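Local coordinates for Cfl (Pectobacterium brasiliense, PDB 7A9J), which is a ligase of the ATP-dependent AMP-binding enzyme family that probably activates carboxylic acids such as coronafacic acid for amide or thioester formation, at residues V235-P240 with L244-A249. The protein carries 1 engineered substitution. Sequence-based numbering, arbitrary orientation.
Sequences VDLISP and LITFAA. With R4Z (6-ethyl-1-oxidanylidene-indene-4-carboxylic acid), chain B.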
# COMPACT_ATOMS: atom_id res chain seq x y z
N VAL A 235 0.18 -5.79 4.16
CA VAL A 235 -0.96 -5.61 3.26
C VAL A 235 -1.24 -6.98 2.62
O VAL A 235 -0.29 -7.66 2.28
CB VAL A 235 -0.59 -4.57 2.21
CG1 VAL A 235 -1.62 -4.58 1.11
CG2 VAL A 235 -0.49 -3.13 2.92
N ASP A 236 -2.50 -7.36 2.48
CA ASP A 236 -2.81 -8.66 1.88
C ASP A 236 -2.07 -8.89 0.57
O ASP A 236 -1.96 -8.01 -0.29
CB ASP A 236 -4.32 -8.82 1.59
CG ASP A 236 -5.22 -8.67 2.81
OD1 ASP A 236 -4.79 -8.93 3.95
OD2 ASP A 236 -6.39 -8.34 2.59
N LEU A 237 -1.65 -10.17 0.38
CA LEU A 237 -0.93 -10.54 -0.84
C LEU A 237 -1.82 -10.46 -2.08
O LEU A 237 -1.31 -10.43 -3.20
CB LEU A 237 -0.35 -11.98 -0.66
CG LEU A 237 0.42 -12.56 -1.85
CD1 LEU A 237 1.57 -11.66 -2.31
CD2 LEU A 237 0.90 -13.98 -1.35
N ILE A 238 -3.13 -10.39 -1.90
CA ILE A 238 -4.03 -10.17 -3.03
C ILE A 238 -3.99 -8.71 -3.49
O ILE A 238 -4.50 -8.39 -4.56
CB ILE A 238 -5.43 -10.63 -2.61
CG1 ILE A 238 -6.27 -11.17 -3.79
CG2 ILE A 238 -6.21 -9.52 -1.95
CD1 ILE A 238 -5.73 -12.47 -4.46
N SER A 239 -3.35 -7.85 -2.74
CA SER A 239 -3.37 -6.40 -3.10
C SER A 239 -2.12 -6.04 -3.92
O SER A 239 -1.02 -6.49 -3.62
CB SER A 239 -3.40 -5.58 -1.82
OG SER A 239 -3.52 -4.19 -2.14
N PRO A 240 -2.21 -5.24 -4.97
CA PRO A 240 -1.05 -5.00 -5.86
C PRO A 240 0.28 -4.58 -5.21
O PRO A 240 1.32 -5.09 -5.61
CB PRO A 240 -1.55 -3.85 -6.77
CG PRO A 240 -2.96 -4.17 -6.98
CD PRO A 240 -3.45 -4.64 -5.54
N LEU A 244 3.80 -6.83 -5.83
CA LEU A 244 5.06 -6.31 -6.31
C LEU A 244 6.15 -6.53 -5.29
O LEU A 244 7.29 -6.83 -5.68
CB LEU A 244 4.91 -4.83 -6.62
CG LEU A 244 3.96 -4.49 -7.77
CD1 LEU A 244 3.95 -2.91 -7.95
CD2 LEU A 244 4.38 -5.10 -9.08
N ILE A 245 5.86 -6.30 -4.01
CA ILE A 245 6.86 -6.52 -2.96
C ILE A 245 7.30 -7.97 -2.98
O ILE A 245 8.49 -8.26 -2.88
CB ILE A 245 6.30 -6.20 -1.57
CG1 ILE A 245 6.20 -4.67 -1.42
CG2 ILE A 245 7.20 -6.76 -0.48
CD1 ILE A 245 5.31 -4.29 -0.20
N THR A 246 6.35 -8.87 -3.13
CA THR A 246 6.67 -10.30 -3.09
C THR A 246 7.55 -10.70 -4.29
O THR A 246 8.56 -11.40 -4.13
CB THR A 246 5.36 -11.09 -3.03
OG1 THR A 246 4.64 -10.71 -1.85
CG2 THR A 246 5.65 -12.69 -3.01
N PHE A 247 7.18 -10.30 -5.51
CA PHE A 247 8.01 -10.58 -6.66
C PHE A 247 9.40 -9.98 -6.48
O PHE A 247 10.41 -10.62 -6.78
CB PHE A 247 7.43 -10.03 -7.97
CG PHE A 247 6.13 -10.65 -8.40
CD1 PHE A 247 5.85 -12.03 -8.20
CD2 PHE A 247 5.24 -9.91 -9.14
CE1 PHE A 247 4.64 -12.56 -8.65
CE2 PHE A 247 4.03 -10.44 -9.58
CZ PHE A 247 3.75 -11.78 -9.39
N ALA A 248 9.45 -8.73 -6.00
CA ALA A 248 10.74 -8.06 -5.91
C ALA A 248 11.62 -8.71 -4.87
O ALA A 248 12.82 -8.87 -5.12
CB ALA A 248 10.52 -6.55 -5.56
N ALA A 249 11.05 -9.09 -3.72
CA ALA A 249 11.85 -9.73 -2.67
C ALA A 249 12.42 -11.06 -3.16
O ALA A 249 13.59 -11.34 -3.00
CB ALA A 249 11.01 -10.03 -1.42
C13 R4Z B . 0.90 0.32 -6.87
C15 R4Z B . 2.13 1.32 -4.89
C02 R4Z B . 3.26 2.25 -2.74
C03 R4Z B . 2.96 2.49 -1.40
C04 R4Z B . 1.47 2.18 -1.26
C05 R4Z B . 2.21 1.71 -3.56
C06 R4Z B . 1.07 1.61 -2.72
C07 R4Z B . -0.10 1.09 -3.26
C08 R4Z B . -1.35 0.97 -2.37
C11 R4Z B . -0.15 0.67 -4.59
C12 R4Z B . 0.96 0.77 -5.43
C14 R4Z B . 1.01 -1.23 -6.97
O01 R4Z B . 4.35 2.48 -3.18
O09 R4Z B . -2.29 0.24 -2.79
O10 R4Z B . -1.46 1.58 -1.26
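Leu-244 meets Pro-240 one helical turn away. Its N donates to Pro-240 O at 3.0 Å, with an N-H...O angle of 168°. This is an i to i+4 backbone bond in the first turn of helix 240-251, which follows directly on the loop after strand 230-233. Proline suits this first turn, where a backbone N-H would have no earlier helical carbonyl to pair with. Leu-244 CG lies past the oxygen end of the same carbonyl, 3.5 Å from Pro-240 O. Its CG lies anti to the carbonyl carbon (chi1 -65°), and the extended chain beyond carries CD1 on to the bound 6-ethyl-1-oxidanylidene-indene-4-carboxylic acid (R4Z). There CD1 is 3.5 Å from R4Z C14, the end of the ethyl group. Pro-240 CB comes to the same carbon at 3.7 Å. Leu-244 also packs on Leu-206, Ala-209 and Thr-213 of helix 203-214.

Thr-246 faces the turn formed by Asp-236 to Ser-239, a type I beta turn closed by Ser-239 N to Asp-236 O. Leu-237 reaches across from this turn. Its CG is anti to the backbone N (chi1 179°), and the two side chains cross at about a right angle. Leu-237 CD1 touches Thr-246 OG1 at 3.2 Å, a close methyl-to-oxygen approach, and lies 3.9 Å from Thr-246 CB. The hydroxyl is hydrogen-bonded within the helix to Ser-242 O, and helix 83-95 adjoins both residues, through Leu-85 at Leu-237 and Ile-86 at Thr-246.

The contact thus combines a backbone bond at the helix start with a buried methyl-to-hydroxyl contact about half a turn further along. R4Z is also hydrogen-bonded to Ser-333 OG. Pro-240 and Leu-244 both line the ligand pocket and offer carbon to the ethyl tip, consistent with a hydrophobic seat for that end.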